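Local coordinates for protein periplasmic beta-glucosidase (Pseudomonas aeruginosa, PDB 6R5R) that probably hydrolyses terminal, non-reducing beta-D-glucosyl residues in the periplasm, releasing beta-D-glucose, at residues V47-N52 / V284-N289; F568-G573 / F601-G606; Q661-S666 / E714-V719. The protein carries 1 engineered substitution. One frame throughout, in Å; residues are numbered along the deposited sequence. Where two conformers were deposited one is given.

How the contacts relate
The three contacts follow one another along the chain, one in each of its three family regions. Contact 1 lies in the barrel of the N-terminal region and forms part of the sugar pocket, where beta-D-glucopyranose is bound. Contact 2, in the C-terminal glycosidase region, has its centre 44 Å away, across the middle of the chain. Contact 3 holds a magnesium ion in the fibronectin-like region, its centre 47 Å from that of contact 1; contacts 2 and 3 come to about 16 Å at their nearest atoms. Both of these later contacts reach a neighbouring subunit. Contact 2 meets Thr491 of that subunit, four residues from the pocket residue Glu487 in sequence.

Contact 1: V47-N52 / V284-N289; sequences VGAIFN and VDMNMN. With BGC (beta-D-glucopyranose), chain D.
Met288 points its terminal methyl straight down on one face of the Phe51 ring: CE sits 3.4 Å from the ring centroid, only 10° off the normal, a well-centred CH-pi contact. The sulfur follows behind the methyl, SD lying 4.7 Å from that centroid, still above the face. Met288 reaches so far because its chain is extended throughout, starting with CG opposite the backbone N (chi1 -174°). Farther from the sugar, Met286 bends at its last torsion and brings CE to 3.8 Å from Ala49 CB.

The bound glucose lies beside Phe51 and Met288. Its O2 is 3.2 Å from Phe51 CE2 and 3.9 Å from Met288 CE, while the next residue along, Asn52, donates from ND2 to glucose O3 at 2.9 Å.

Strands 49-51 and 287-288 belong to the parallel barrel of the N-terminal region, and both flank strand 25-27. Leu26 from that strand packs on Ala49, Phe51 and Met286. Backbone bonds from Ala49 to Arg25 and Val27 fix one side, and Ser255 OG takes the N-H of Met288 on the other.

An aromatic ring and a methyl thus shape this part of the sugar pocket, and the directional grip given here by these two segments comes from the Asn52 amide.

Contact 2: F568-G573 / F601-G606; sequences FPRSVG and FDEANG
Glu603 meets Ser571 through a short hydrogen bond, OG giving its proton to OE1 at 2.6 Å. The bond uses the syn lone pair of OE1, so the serine hydroxyl comes in on the side of the other carboxylate oxygen. An extended glutamate chain, with CG trans to the backbone N (chi1 -168°), carries the carboxylate across to the serine. OE1 has a second partner in Gln574 NE2. Arg570 NE stays 6.6 Å from Glu603 OE1 and the two charges form no salt bridge.

At Ala604 the methyl rests on one face of the Arg570 guanidinium, 3.7 Å above the plane and displaced toward its rim. The carbonyl O of Ala604 also receives a hydrogen bond from Gln574 NE2, tying this loop to the residue just beyond 568-573. Segment 601-606 has no regular structure, and 568-573 is loop until a 3-10 segment starts at Val572; both belong to the C-terminal glycosidase region, between helix 546-554 and strand 620-627, and lie at the subunit interface: Ser571 and Glu603 both pack on Thr491 of a neighbouring subunit.

Asn605 sends its CB away from 568-573; its OD1 accepts from Tyr600 N, and its backbone O meets Arg570 NE in a weak bond of 3.3 Å. Gly606 O accepts the same N-H over a shorter 2.9 Å from Arg570 NE, which lies 39° out of the carbonyl plane. This oxygen is gripped once more by water 1, which donates to Gly606 O and accepts from Arg570 N, both at 2.8 Å.

Contact 3: Q661-S666 / E714-V719; sequences QDPVAS and EFKVFV. With MG (magnesium ion), chain O.
Two backbone hydrogen bonds join Gln661 and Lys716 as an antiparallel hydrogen-bonded pair: Gln661 N to Lys716 O at 2.8 Å, and Lys716 N to Gln661 O at 2.9 Å. Beyond Gln661 the chain leaves the sheet.

Metal bonds come next. The magnesium is bound by Asp662 OD1 at 2.1 Å and by Val664 O at 2.0 Å, with four waters completing an octahedron. In Asp662 a chi1 of -179° swings CG away from the backbone N and toward the ion. Strand 714-719 takes part in the second shell, since water 3 donates to Glu714 O at 2.6 Å. The site sits where strand 652-661 of the fibronectin type III-like domain gives way to a loop, against the start of its antiparallel neighbour 713-720. The same loop makes backbone hydrogen bonds from Ala665 to a neighbouring subunit, and Val664 packs on Gly269 of that subunit.

Side-chain packing takes up the rest. The Phe715 ring meets the metal-binding aspartate at a slant, with CE2 3.5 Å from Asp662 CG and the ring tilted 39° to the carboxylate plane. Gln661 CB meets the edge of the Phe718 ring, 3.7 Å from CE1, while its extended chain runs beside the bent Lys716. Pro663 crosses Glu714 at about a right angle, CG being 3.7 Å from OE1; the other oxygen, OE2, is bonded to Ser730.

Contact 1: V47-N52 / V284-N289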
ATOM      1  N   VAL B  47      18.571 -17.575  34.219  1.00 13.32           N
ATOM      2  CA  VAL B  47      18.502 -17.659  32.732  1.00 13.68           C
ATOM      3  C   VAL B  47      17.679 -18.864  32.355  1.00 12.61           C
ATOM      4  O   VAL B  47      17.963 -19.997  32.864  1.00 14.57           O
ATOM      5  CB  VAL B  47      19.907 -17.714  32.101  1.00 14.47           C
ATOM      6  CG1 VAL B  47      19.850 -17.792  30.599  1.00 15.62           C
ATOM      7  CG2 VAL B  47      20.734 -16.503  32.523  1.00 16.23           C
ATOM      8  N   GLY B  48      16.761 -18.682  31.413  1.00 12.22           N
ATOM      9  CA  GLY B  48      15.902 -19.781  30.931  1.00 12.69           C
ATOM     10  C   GLY B  48      16.430 -20.370  29.632  1.00 11.66           C
ATOM     11  O   GLY B  48      16.296 -21.584  29.391  1.00 12.17           O
ATOM     12  N   ALA B  49      17.009 -19.546  28.760  1.00 11.69           N
ATOM     13  CA  ALA B  49      17.432 -20.014  27.445  1.00 11.88           C
ATOM     14  C   ALA B  49      18.412 -19.038  26.831  1.00 12.48           C
ATOM     15  O   ALA B  49      18.510 -17.858  27.229  1.00 11.62           O
ATOM     16  CB  ALA B  49      16.213 -20.221  26.541  1.00 12.88           C
ATOM     17  N   ILE B  50      19.120 -19.562  25.851  1.00 11.90           N
ATOM     18  CA  ILE B  50      20.196 -18.835  25.132  1.00 11.84           C
ATOM     19  C   ILE B  50      19.855 -18.828  23.651  1.00 13.12           C
ATOM     20  O   ILE B  50      19.358 -19.842  23.166  1.00 13.58           O
ATOM     21  CB  ILE B  50      21.563 -19.473  25.366  1.00 14.31           C
ATOM     22  CG1 ILE B  50      21.913 -19.488  26.859  1.00 16.83           C
ATOM     23  CG2 ILE B  50      22.661 -18.825  24.531  1.00 14.11           C
ATOM     24  CD1 ILE B  50      22.103 -18.130  27.466  1.00 16.28           C
ATOM     25  N   PHE B  51      20.159 -17.750  22.952  1.00 12.82           N
ATOM     26  CA  PHE B  51      20.207 -17.742  21.481  1.00 12.82           C
ATOM     27  C   PHE B  51      21.568 -17.250  21.002  1.00 13.99           C
ATOM     28  O   PHE B  51      22.288 -16.530  21.745  1.00 14.17           O
ATOM     29  CB  PHE B  51      19.025 -16.963  20.891  1.00 13.97           C
ATOM     30  CG  PHE B  51      19.059 -15.469  21.108  1.00 12.72           C
ATOM     31  CD1 PHE B  51      18.687 -14.938  22.325  1.00 14.15           C
ATOM     32  CD2 PHE B  51      19.425 -14.601  20.098  1.00 14.95           C
ATOM     33  CE1 PHE B  51      18.675 -13.571  22.540  1.00 14.11           C
ATOM     34  CE2 PHE B  51      19.453 -13.232  20.332  1.00 14.81           C
ATOM     35  CZ  PHE B  51      19.093 -12.722  21.557  1.00 15.36           C
ATOM     36  N   ASN B  52      21.926 -17.652  19.764  1.00 13.13           N
ATOM     37  CA  ASN B  52      23.159 -17.224  19.057  1.00 12.95           C
ATOM     38  C   ASN B  52      24.446 -17.826  19.644  1.00 13.70           C
ATOM     39  O   ASN B  52      25.517 -17.412  19.149  1.00 16.78           O
ATOM     40  CB  ASN B  52      23.272 -15.707  19.003  1.00 13.34           C
ATOM     41  CG  ASN B  52      22.341 -15.067  18.005  1.00 16.51           C
ATOM     42  OD1 ASN B  52      21.728 -15.766  17.211  1.00 16.67           O
ATOM     43  ND2 ASN B  52      22.229 -13.753  18.095  1.00 16.04           N
ATOM     44  N   VAL B 284       2.798 -13.068  26.237  1.00 12.01           N
ATOM     45  CA  VAL B 284       4.204 -13.308  25.877  1.00 12.75           C
ATOM     46  C   VAL B 284       4.888 -14.026  27.055  1.00 12.83           C
ATOM     47  O   VAL B 284       4.885 -13.461  28.170  1.00 15.13           O
ATOM     48  CB  VAL B 284       4.927 -12.004  25.578  1.00 12.17           C
ATOM     49  CG1 VAL B 284       6.410 -12.265  25.378  1.00 14.20           C
ATOM     50  CG2 VAL B 284       4.312 -11.265  24.411  1.00 12.97           C
ATOM     51  N   ASP B 285       5.391 -15.220  26.832  1.00 11.58           N
ATOM     52  CA  ASP B 285       5.962 -16.069  27.897  1.00 13.23           C
ATOM     53  C   ASP B 285       7.418 -15.709  28.114  1.00 14.11           C
ATOM     54  O   ASP B 285       7.826 -15.508  29.290  1.00 15.12           O
ATOM     55  CB  ASP B 285       5.851 -17.550  27.567  1.00 12.35           C
ATOM     56  CG  ASP B 285       4.416 -18.040  27.459  1.00 14.43           C
ATOM     57  OD1 ASP B 285       3.483 -17.426  28.053  1.00 14.09           O
ATOM     58  OD2 ASP B 285       4.233 -19.054  26.722  1.00 14.09           O
ATOM     59  N   MET B 286       8.191 -15.633  27.035  1.00 11.13           N
ATOM     60  CA  MET B 286       9.656 -15.508  27.167  1.00 12.09           C
ATOM     61  C   MET B 286      10.108 -14.169  26.592  1.00 13.85           C
ATOM     62  O   MET B 286       9.634 -13.740  25.528  1.00 14.62           O
ATOM     63  CB  MET B 286      10.313 -16.729  26.533  1.00 14.55           C
ATOM     64  CG  MET B 286      11.762 -16.685  26.386  1.00 15.62           C
ATOM     65  SD  MET B 286      12.341 -18.415  26.075  1.00 18.32           S
ATOM     66  CE  MET B 286      12.857 -18.821  27.748  1.00 17.32           C
ATOM     67  N   ASN B 287      10.961 -13.508  27.347  1.00 12.93           N
ATOM     68  CA  ASN B 287      11.434 -12.121  27.077  1.00 14.14           C
ATOM     69  C   ASN B 287      12.831 -12.164  26.453  1.00 15.11           C
ATOM     70  O   ASN B 287      13.813 -12.491  27.146  1.00 13.38           O
ATOM     71  CB  ASN B 287      11.396 -11.393  28.418  1.00 15.02           C
ATOM     72  CG  ASN B 287      11.972 -10.016  28.485  1.00 16.63           C
ATOM     73  OD1 ASN B 287      12.461  -9.643  29.567  1.00 17.31           O
ATOM     74  ND2 ASN B 287      11.805  -9.244  27.426  1.00 15.39           N
ATOM     75  N   MET B 288      12.936 -11.799  25.197  1.00 13.95           N
ATOM     76  CA  MET B 288      14.211 -11.832  24.448  1.00 13.47           C
ATOM     77  C   MET B 288      15.018 -10.551  24.661  1.00 14.87           C
ATOM     78  O   MET B 288      14.552  -9.464  24.286  1.00 15.31           O
ATOM     79  CB  MET B 288      13.934 -12.111  22.968  1.00 15.03           C
ATOM     80  CG  MET B 288      15.159 -12.295  22.142  1.00 16.28           C
ATOM     81  SD  MET B 288      14.586 -12.831  20.437  1.00 22.33           S
ATOM     82  CE  MET B 288      16.037 -13.631  19.780  1.00 25.78           C
ATOM     83  N   ASN B 289      16.148 -10.758  25.300  1.00 15.47           N
ATOM     84  CA  ASN B 289      17.340  -9.875  25.415  0.50 15.57           C
ATOM     85  C   ASN B 289      17.185  -8.631  26.319  1.00 17.20           C
ATOM     86  O   ASN B 289      18.191  -8.250  26.915  1.00 19.22           O
ATOM     87  CB  ASN B 289      17.947  -9.579  24.048  0.50 18.28           C
ATOM     88  CG  ASN B 289      19.471  -9.692  24.090  0.50 17.89           C
ATOM     89  OD1 ASN B 289      20.102 -10.716  24.509  0.50 12.91           O
ATOM     90  ND2 ASN B 289      20.063  -8.545  23.785  0.50 18.35           N
TER
HETATM   91  C2  BGC D   2      18.906 -11.614  16.107  1.00 23.87           C
HETATM   92  C3  BGC D   2      20.311 -11.076  16.114  1.00 24.10           C
HETATM   93  C4  BGC D   2      20.436 -10.050  14.984  1.00 22.99           C
HETATM   94  C5  BGC D   2      19.360  -8.966  15.092  1.00 23.95           C
HETATM   95  C6  BGC D   2      19.451  -8.022  13.902  1.00 24.94           C
HETATM   96  C1  BGC D   2      17.968 -10.421  16.207  1.00 20.92           C
HETATM   97  O2  BGC D   2      18.794 -12.476  17.261  1.00 24.86           O
HETATM   98  O3  BGC D   2      21.163 -12.220  15.889  1.00 21.34           O
HETATM   99  O4  BGC D   2      21.724  -9.436  15.123  1.00 29.33           O
HETATM  100  O5  BGC D   2      18.055  -9.575  15.083  1.00 21.15           O
HETATM  101  O6  BGC D   2      18.313  -7.174  14.047  1.00 27.54           O

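Contact 2: F568-G573 / F601-G606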
ATOM      1  N   PHE B 568       5.836 -10.947 -10.182  1.00 11.50           N
ATOM      2  CA  PHE B 568       6.924  -9.983 -10.422  1.00 11.58           C
ATOM      3  C   PHE B 568       6.313  -8.725 -11.018  1.00 14.63           C
ATOM      4  O   PHE B 568       5.784  -8.761 -12.138  1.00 13.80           O
ATOM      5  CB  PHE B 568       8.010 -10.529 -11.341  1.00 13.38           C
ATOM      6  CG  PHE B 568       9.062 -11.368 -10.674  1.00 11.67           C
ATOM      7  CD1 PHE B 568       8.746 -12.271  -9.687  1.00 12.77           C
ATOM      8  CD2 PHE B 568      10.382 -11.270 -11.071  1.00 13.17           C
ATOM      9  CE1 PHE B 568       9.723 -13.007  -9.059  1.00 11.89           C
ATOM     10  CE2 PHE B 568      11.352 -12.083 -10.508  1.00 13.21           C
ATOM     11  CZ  PHE B 568      11.033 -12.910  -9.452  1.00 12.12           C
ATOM     12  N   PRO B 569       6.306  -7.599 -10.282  1.00 14.31           N
ATOM     13  CA  PRO B 569       5.673  -6.372 -10.777  1.00 14.87           C
ATOM     14  C   PRO B 569       6.486  -5.827 -11.939  1.00 14.28           C
ATOM     15  O   PRO B 569       7.729  -5.998 -12.028  1.00 15.68           O
ATOM     16  CB  PRO B 569       5.785  -5.359  -9.638  1.00 16.49           C
ATOM     17  CG  PRO B 569       6.263  -6.145  -8.447  1.00 17.94           C
ATOM     18  CD  PRO B 569       6.853  -7.446  -8.928  1.00 15.82           C
ATOM     19  N   ARG B 570       5.811  -5.051 -12.795  1.00 14.34           N
ATOM     20  CA  ARG B 570       6.565  -4.372 -13.863  1.00 14.00           C
ATOM     21  C   ARG B 570       7.390  -3.229 -13.282  1.00 13.95           C
ATOM     22  O   ARG B 570       8.412  -2.865 -13.848  1.00 14.84           O
ATOM     23  CB  ARG B 570       5.593  -3.838 -14.908  1.00 13.92           C
ATOM     24  CG  ARG B 570       4.950  -4.959 -15.700  1.00 15.48           C
ATOM     25  CD  ARG B 570       3.939  -4.396 -16.682  1.00 17.26           C
ATOM     26  NE  ARG B 570       3.154  -5.486 -17.227  1.00 19.25           N
ATOM     27  CZ  ARG B 570       3.479  -6.175 -18.301  1.00 21.37           C
ATOM     28  NH1 ARG B 570       4.577  -5.904 -18.953  1.00 20.80           N
ATOM     29  NH2 ARG B 570       2.699  -7.148 -18.709  1.00 26.88           N
ATOM     30  N   SER B 571       6.942  -2.614 -12.188  1.00 12.64           N
ATOM     31  CA  SER B 571       7.707  -1.544 -11.519  1.00 12.54           C
ATOM     32  C   SER B 571       7.216  -1.444 -10.079  1.00 11.12           C
ATOM     33  O   SER B 571       6.101  -1.895  -9.783  1.00 11.25           O
ATOM     34  CB  SER B 571       7.624  -0.208 -12.222  1.00 15.45           C
ATOM     35  OG  SER B 571       6.319   0.300 -12.097  1.00 14.71           O
ATOM     36  N   VAL B 572       7.992  -0.737  -9.291  1.00 10.39           N
ATOM     37  CA  VAL B 572       7.661  -0.524  -7.857  1.00 10.39           C
ATOM     38  C   VAL B 572       6.359   0.285  -7.735  1.00 10.95           C
ATOM     39  O   VAL B 572       5.632   0.137  -6.741  1.00 11.87           O
ATOM     40  CB  VAL B 572       8.824   0.136  -7.128  1.00 12.91           C
ATOM     41  CG1 VAL B 572       9.009   1.605  -7.502  1.00 13.25           C
ATOM     42  CG2 VAL B 572       8.647   0.018  -5.638  1.00 13.53           C
ATOM     43  N   GLY B 573       6.052   1.120  -8.730  1.00 11.20           N
ATOM     44  CA  GLY B 573       4.833   1.898  -8.661  1.00 11.27           C
ATOM     45  C   GLY B 573       3.573   1.094  -8.854  1.00 11.59           C
ATOM     46  O   GLY B 573       2.504   1.693  -8.685  1.00 11.42           O
ATOM     47  N   PHE B 601      -2.172   4.169 -16.239  1.00 12.56           N
ATOM     48  CA  PHE B 601      -2.169   4.609 -17.665  1.00 14.17           C
ATOM     49  C   PHE B 601      -0.747   4.693 -18.208  1.00 14.28           C
ATOM     50  O   PHE B 601      -0.584   4.784 -19.442  1.00 15.18           O
ATOM     51  CB  PHE B 601      -2.889   5.953 -17.816  1.00 13.83           C
ATOM     52  CG  PHE B 601      -2.124   7.159 -17.367  1.00 13.30           C
ATOM     53  CD1 PHE B 601      -1.277   7.828 -18.211  1.00 14.00           C
ATOM     54  CD2 PHE B 601      -2.345   7.719 -16.120  1.00 13.39           C
ATOM     55  CE1 PHE B 601      -0.595   8.956 -17.770  1.00 14.89           C
ATOM     56  CE2 PHE B 601      -1.698   8.873 -15.692  1.00 13.02           C
ATOM     57  CZ  PHE B 601      -0.798   9.483 -16.511  1.00 14.39           C
ATOM     58  N   ASP B 602       0.270   4.733 -17.354  1.00 13.41           N
ATOM     59  CA  ASP B 602       1.652   5.111 -17.756  1.00 13.94           C
ATOM     60  C   ASP B 602       2.581   3.900 -17.821  1.00 17.32           C
ATOM     61  O   ASP B 602       3.807   4.101 -17.972  1.00 18.57           O
ATOM     62  CB  ASP B 602       2.208   6.229 -16.903  1.00 14.99           C
ATOM     63  CG  ASP B 602       2.377   5.880 -15.448  1.00 15.74           C
ATOM     64  OD1 ASP B 602       1.859   4.830 -15.047  1.00 15.05           O
ATOM     65  OD2 ASP B 602       2.909   6.758 -14.720  1.00 19.51           O
ATOM     66  N   GLU B 603       2.026   2.703 -17.708  1.00 16.65           N
ATOM     67  CA  GLU B 603       2.773   1.436 -17.789  1.00 18.49           C
ATOM     68  C   GLU B 603       1.791   0.347 -18.184  1.00 18.34           C
ATOM     69  O   GLU B 603       0.594   0.456 -17.917  1.00 18.38           O
ATOM     70  CB  GLU B 603       3.439   1.125 -16.449  1.00 19.95           C
ATOM     71  CG  GLU B 603       4.477  -0.001 -16.502  1.00 22.53           C
ATOM     72  CD  GLU B 603       5.374   0.117 -15.286  1.00 28.18           C
ATOM     73  OE1 GLU B 603       4.810   0.081 -14.158  1.00 22.51           O
ATOM     74  OE2 GLU B 603       6.608   0.276 -15.461  1.00 34.62           O
ATOM     75  N   ALA B 604       2.302  -0.721 -18.795  1.00 17.84           N
ATOM     76  CA  ALA B 604       1.462  -1.882 -19.095  1.00 18.00           C
ATOM     77  C   ALA B 604       1.008  -2.453 -17.762  1.00 18.57           C
ATOM     78  O   ALA B 604       1.699  -2.270 -16.730  1.00 18.67           O
ATOM     79  CB  ALA B 604       2.229  -2.895 -19.885  1.00 18.21           C
ATOM     80  N   ASN B 605      -0.136  -3.106 -17.800  1.00 16.81           N
ATOM     81  CA  ASN B 605      -0.812  -3.577 -16.577  1.00 17.52           C
ATOM     82  C   ASN B 605      -0.610  -5.079 -16.388  1.00 18.28           C
ATOM     83  O   ASN B 605      -0.180  -5.796 -17.293  1.00 19.14           O
ATOM     84  CB  ASN B 605      -2.272  -3.136 -16.588  1.00 16.60           C
ATOM     85  CG  ASN B 605      -2.384  -1.638 -16.350  1.00 15.65           C
ATOM     86  OD1 ASN B 605      -2.349  -1.225 -15.191  1.00 16.28           O
ATOM     87  ND2 ASN B 605      -2.489  -0.850 -17.423  1.00 15.23           N
ATOM     88  N   GLY B 606      -0.832  -5.497 -15.158  1.00 16.48           N
ATOM     89  CA  GLY B 606      -0.552  -6.865 -14.712  1.00 16.55           C
ATOM     90  C   GLY B 606       0.926  -7.020 -14.407  1.00 14.63           C
ATOM     91  O   GLY B 606       1.778  -6.220 -14.795  1.00 13.90           O
TER
HETATM   92  O   HOH W   1       2.971  -5.096 -12.583  1.00 19.08           O

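Contact 3: Q661-S666 / E714-V719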
ATOM      1  N   GLN B 661     -12.555 -20.356  -8.313  1.00 13.92           N
ATOM      2  CA  GLN B 661     -13.205 -19.039  -8.185  1.00 14.65           C
ATOM      3  C   GLN B 661     -14.629 -19.261  -7.680  1.00 14.15           C
ATOM      4  O   GLN B 661     -15.274 -20.213  -8.164  1.00 15.61           O
ATOM      5  CB  GLN B 661     -13.238 -18.282  -9.509  1.00 14.75           C
ATOM      6  CG  GLN B 661     -13.909 -16.917  -9.387  1.00 15.51           C
ATOM      7  CD  GLN B 661     -14.070 -16.202 -10.691  1.00 19.02           C
ATOM      8  OE1 GLN B 661     -13.887 -16.803 -11.727  1.00 22.07           O
ATOM      9  NE2 GLN B 661     -14.328 -14.901 -10.630  1.00 21.46           N
ATOM     10  N   ASP B 662     -15.089 -18.399  -6.771  1.00 13.21           N
ATOM     11  CA  ASP B 662     -16.477 -18.410  -6.254  1.00 14.12           C
ATOM     12  C   ASP B 662     -17.126 -17.138  -6.769  1.00 13.77           C
ATOM     13  O   ASP B 662     -16.980 -16.076  -6.127  1.00 14.10           O
ATOM     14  CB  ASP B 662     -16.470 -18.533  -4.752  1.00 13.32           C
ATOM     15  CG  ASP B 662     -17.821 -18.574  -4.099  1.00 14.01           C
ATOM     16  OD1 ASP B 662     -18.832 -18.512  -4.844  1.00 13.45           O
ATOM     17  OD2 ASP B 662     -17.822 -18.586  -2.850  1.00 14.94           O
ATOM     18  N   PRO B 663     -17.706 -17.149  -7.980  1.00 14.16           N
ATOM     19  CA  PRO B 663     -18.013 -15.888  -8.659  1.00 15.43           C
ATOM     20  C   PRO B 663     -19.211 -15.109  -8.120  1.00 13.90           C
ATOM     21  O   PRO B 663     -19.392 -13.961  -8.516  1.00 13.48           O
ATOM     22  CB  PRO B 663     -18.282 -16.319 -10.101  1.00 17.02           C
ATOM     23  CG  PRO B 663     -18.781 -17.724  -9.961  1.00 16.85           C
ATOM     24  CD  PRO B 663     -17.941 -18.312  -8.853  1.00 14.99           C
ATOM     25  N   VAL B 664     -20.030 -15.709  -7.254  1.00 13.65           N
ATOM     26  CA  VAL B 664     -21.123 -14.983  -6.573  1.00 14.25           C
ATOM     27  C   VAL B 664     -21.070 -15.335  -5.101  1.00 13.50           C
ATOM     28  O   VAL B 664     -21.125 -16.509  -4.775  1.00 12.90           O
ATOM     29  CB  VAL B 664     -22.504 -15.335  -7.160  1.00 14.59           C
ATOM     30  CG1 VAL B 664     -23.591 -14.588  -6.403  1.00 15.95           C
ATOM     31  CG2 VAL B 664     -22.572 -15.069  -8.675  1.00 15.29           C
ATOM     32  N   ALA B 665     -20.902 -14.368  -4.225  1.00 13.73           N
ATOM     33  CA  ALA B 665     -20.740 -14.679  -2.797  1.00 14.40           C
ATOM     34  C   ALA B 665     -21.149 -13.474  -1.969  1.00 13.88           C
ATOM     35  O   ALA B 665     -21.349 -12.366  -2.536  1.00 14.65           O
ATOM     36  CB  ALA B 665     -19.309 -15.082  -2.536  1.00 14.34           C
ATOM     37  N   SER B 666     -21.275 -13.664  -0.677  1.00 13.77           N
ATOM     38  CA  SER B 666     -21.693 -12.583   0.240  1.00 14.75           C
ATOM     39  C   SER B 666     -20.532 -11.637   0.577  1.00 15.55           C
ATOM     40  O   SER B 666     -20.797 -10.651   1.209  1.00 15.24           O
ATOM     41  CB  SER B 666     -22.330 -13.124   1.484  1.00 17.65           C
ATOM     42  OG  SER B 666     -21.426 -13.969   2.151  1.00 19.80           O
ATOM     43  N   GLU B 714     -22.428 -21.514  -7.889  1.00 15.26           N
ATOM     44  CA  GLU B 714     -21.412 -21.899  -8.862  1.00 15.60           C
ATOM     45  C   GLU B 714     -20.004 -21.788  -8.270  1.00 16.13           C
ATOM     46  O   GLU B 714     -19.721 -20.843  -7.523  1.00 15.66           O
ATOM     47  CB  GLU B 714     -21.515 -21.018 -10.104  1.00 17.75           C
ATOM     48  CG  GLU B 714     -20.503 -21.335 -11.187  1.00 20.37           C
ATOM     49  CD  GLU B 714     -20.556 -20.416 -12.401  1.00 26.87           C
ATOM     50  OE1 GLU B 714     -21.203 -19.359 -12.299  1.00 29.80           O
ATOM     51  OE2 GLU B 714     -19.913 -20.735 -13.429  1.00 29.11           O
ATOM     52  N   PHE B 715     -19.160 -22.705  -8.641  1.00 16.07           N
ATOM     53  CA  PHE B 715     -17.685 -22.612  -8.481  1.00 16.09           C
ATOM     54  C   PHE B 715     -17.058 -22.866  -9.831  1.00 18.93           C
ATOM     55  O   PHE B 715     -17.481 -23.756 -10.564  1.00 17.93           O
ATOM     56  CB  PHE B 715     -17.116 -23.575  -7.445  1.00 16.38           C
ATOM     57  CG  PHE B 715     -17.554 -23.237  -6.058  1.00 17.02           C
ATOM     58  CD1 PHE B 715     -18.787 -23.665  -5.578  1.00 15.20           C
ATOM     59  CD2 PHE B 715     -16.775 -22.413  -5.260  1.00 16.45           C
ATOM     60  CE1 PHE B 715     -19.187 -23.360  -4.303  1.00 15.82           C
ATOM     61  CE2 PHE B 715     -17.238 -22.016  -4.023  1.00 16.18           C
ATOM     62  CZ  PHE B 715     -18.423 -22.488  -3.531  1.00 17.07           C
ATOM     63  N   LYS B 716     -16.040 -22.096 -10.165  1.00 15.56           N
ATOM     64  CA  LYS B 716     -15.262 -22.297 -11.374  1.00 16.21           C
ATOM     65  C   LYS B 716     -13.932 -22.945 -11.003  1.00 18.10           C
ATOM     66  O   LYS B 716     -13.256 -22.462 -10.075  1.00 17.68           O
ATOM     67  CB  LYS B 716     -15.055 -20.967 -12.075  1.00 19.04           C
ATOM     68  CG  LYS B 716     -16.344 -20.316 -12.546  1.00 23.79           C
ATOM     69  CD  LYS B 716     -16.139 -18.988 -13.227  1.00 30.34           C
ATOM     70  CE  LYS B 716     -15.017 -19.039 -14.230  1.00 36.05           C
ATOM     71  NZ  LYS B 716     -15.102 -20.211 -15.138  1.00 46.25           N
ATOM     72  N   VAL B 717     -13.544 -23.969 -11.745  1.00 14.94           N
ATOM     73  CA  VAL B 717     -12.306 -24.757 -11.520  1.00 16.54           C
ATOM     74  C   VAL B 717     -11.396 -24.480 -12.693  1.00 17.82           C
ATOM     75  O   VAL B 717     -11.837 -24.609 -13.849  1.00 18.75           O
ATOM     76  CB  VAL B 717     -12.567 -26.277 -11.409  1.00 16.37           C
ATOM     77  CG1 VAL B 717     -11.295 -27.006 -11.130  1.00 18.45           C
ATOM     78  CG2 VAL B 717     -13.606 -26.570 -10.361  1.00 18.02           C
ATOM     79  N   PHE B 718     -10.189 -23.999 -12.415  1.00 16.35           N
ATOM     80  CA  PHE B 718      -9.165 -23.711 -13.427  1.00 16.45           C
ATOM     81  C   PHE B 718      -7.972 -24.630 -13.225  1.00 17.83           C
ATOM     82  O   PHE B 718      -7.516 -24.839 -12.111  1.00 18.34           O
ATOM     83  CB  PHE B 718      -8.660 -22.275 -13.371  1.00 17.35           C
ATOM     84  CG  PHE B 718      -9.689 -21.179 -13.361  1.00 17.01           C
ATOM     85  CD1 PHE B 718     -10.395 -20.895 -12.203  1.00 18.40           C
ATOM     86  CD2 PHE B 718      -9.917 -20.427 -14.490  1.00 21.24           C
ATOM     87  CE1 PHE B 718     -11.326 -19.874 -12.195  1.00 20.54           C
ATOM     88  CE2 PHE B 718     -10.830 -19.384 -14.468  1.00 22.51           C
ATOM     89  CZ  PHE B 718     -11.524 -19.112 -13.316  1.00 20.75           C
ATOM     90  N   VAL B 719      -7.492 -25.225 -14.311  1.00 17.11           N
ATOM     91  CA  VAL B 719      -6.232 -25.998 -14.273  1.00 17.73           C
ATOM     92  C   VAL B 719      -5.307 -25.471 -15.361  1.00 17.65           C
ATOM     93  O   VAL B 719      -5.754 -25.171 -16.514  1.00 20.68           O
ATOM     94  CB  VAL B 719      -6.516 -27.510 -14.374  1.00 21.49           C
ATOM     95  CG1 VAL B 719      -5.230 -28.259 -14.477  1.00 26.15           C
ATOM     96  CG2 VAL B 719      -7.359 -27.965 -13.187  1.00 22.18           C
TER
HETATM   97 MG    MG O 804     -20.909 -18.512  -4.495  1.00 16.88          MG
HETATM   98  O   HOH W   2     -20.467 -18.287  -2.449  1.00 16.19           O
HETATM   99  O   HOH W   3     -20.994 -18.764  -6.647  1.00 15.50           O
HETATM  100  O   HOH W   4     -20.958 -20.643  -4.282  1.00 15.04           O
HETATM  101  O   HOH W   5     -23.016 -18.606  -4.177  1.00 16.93           O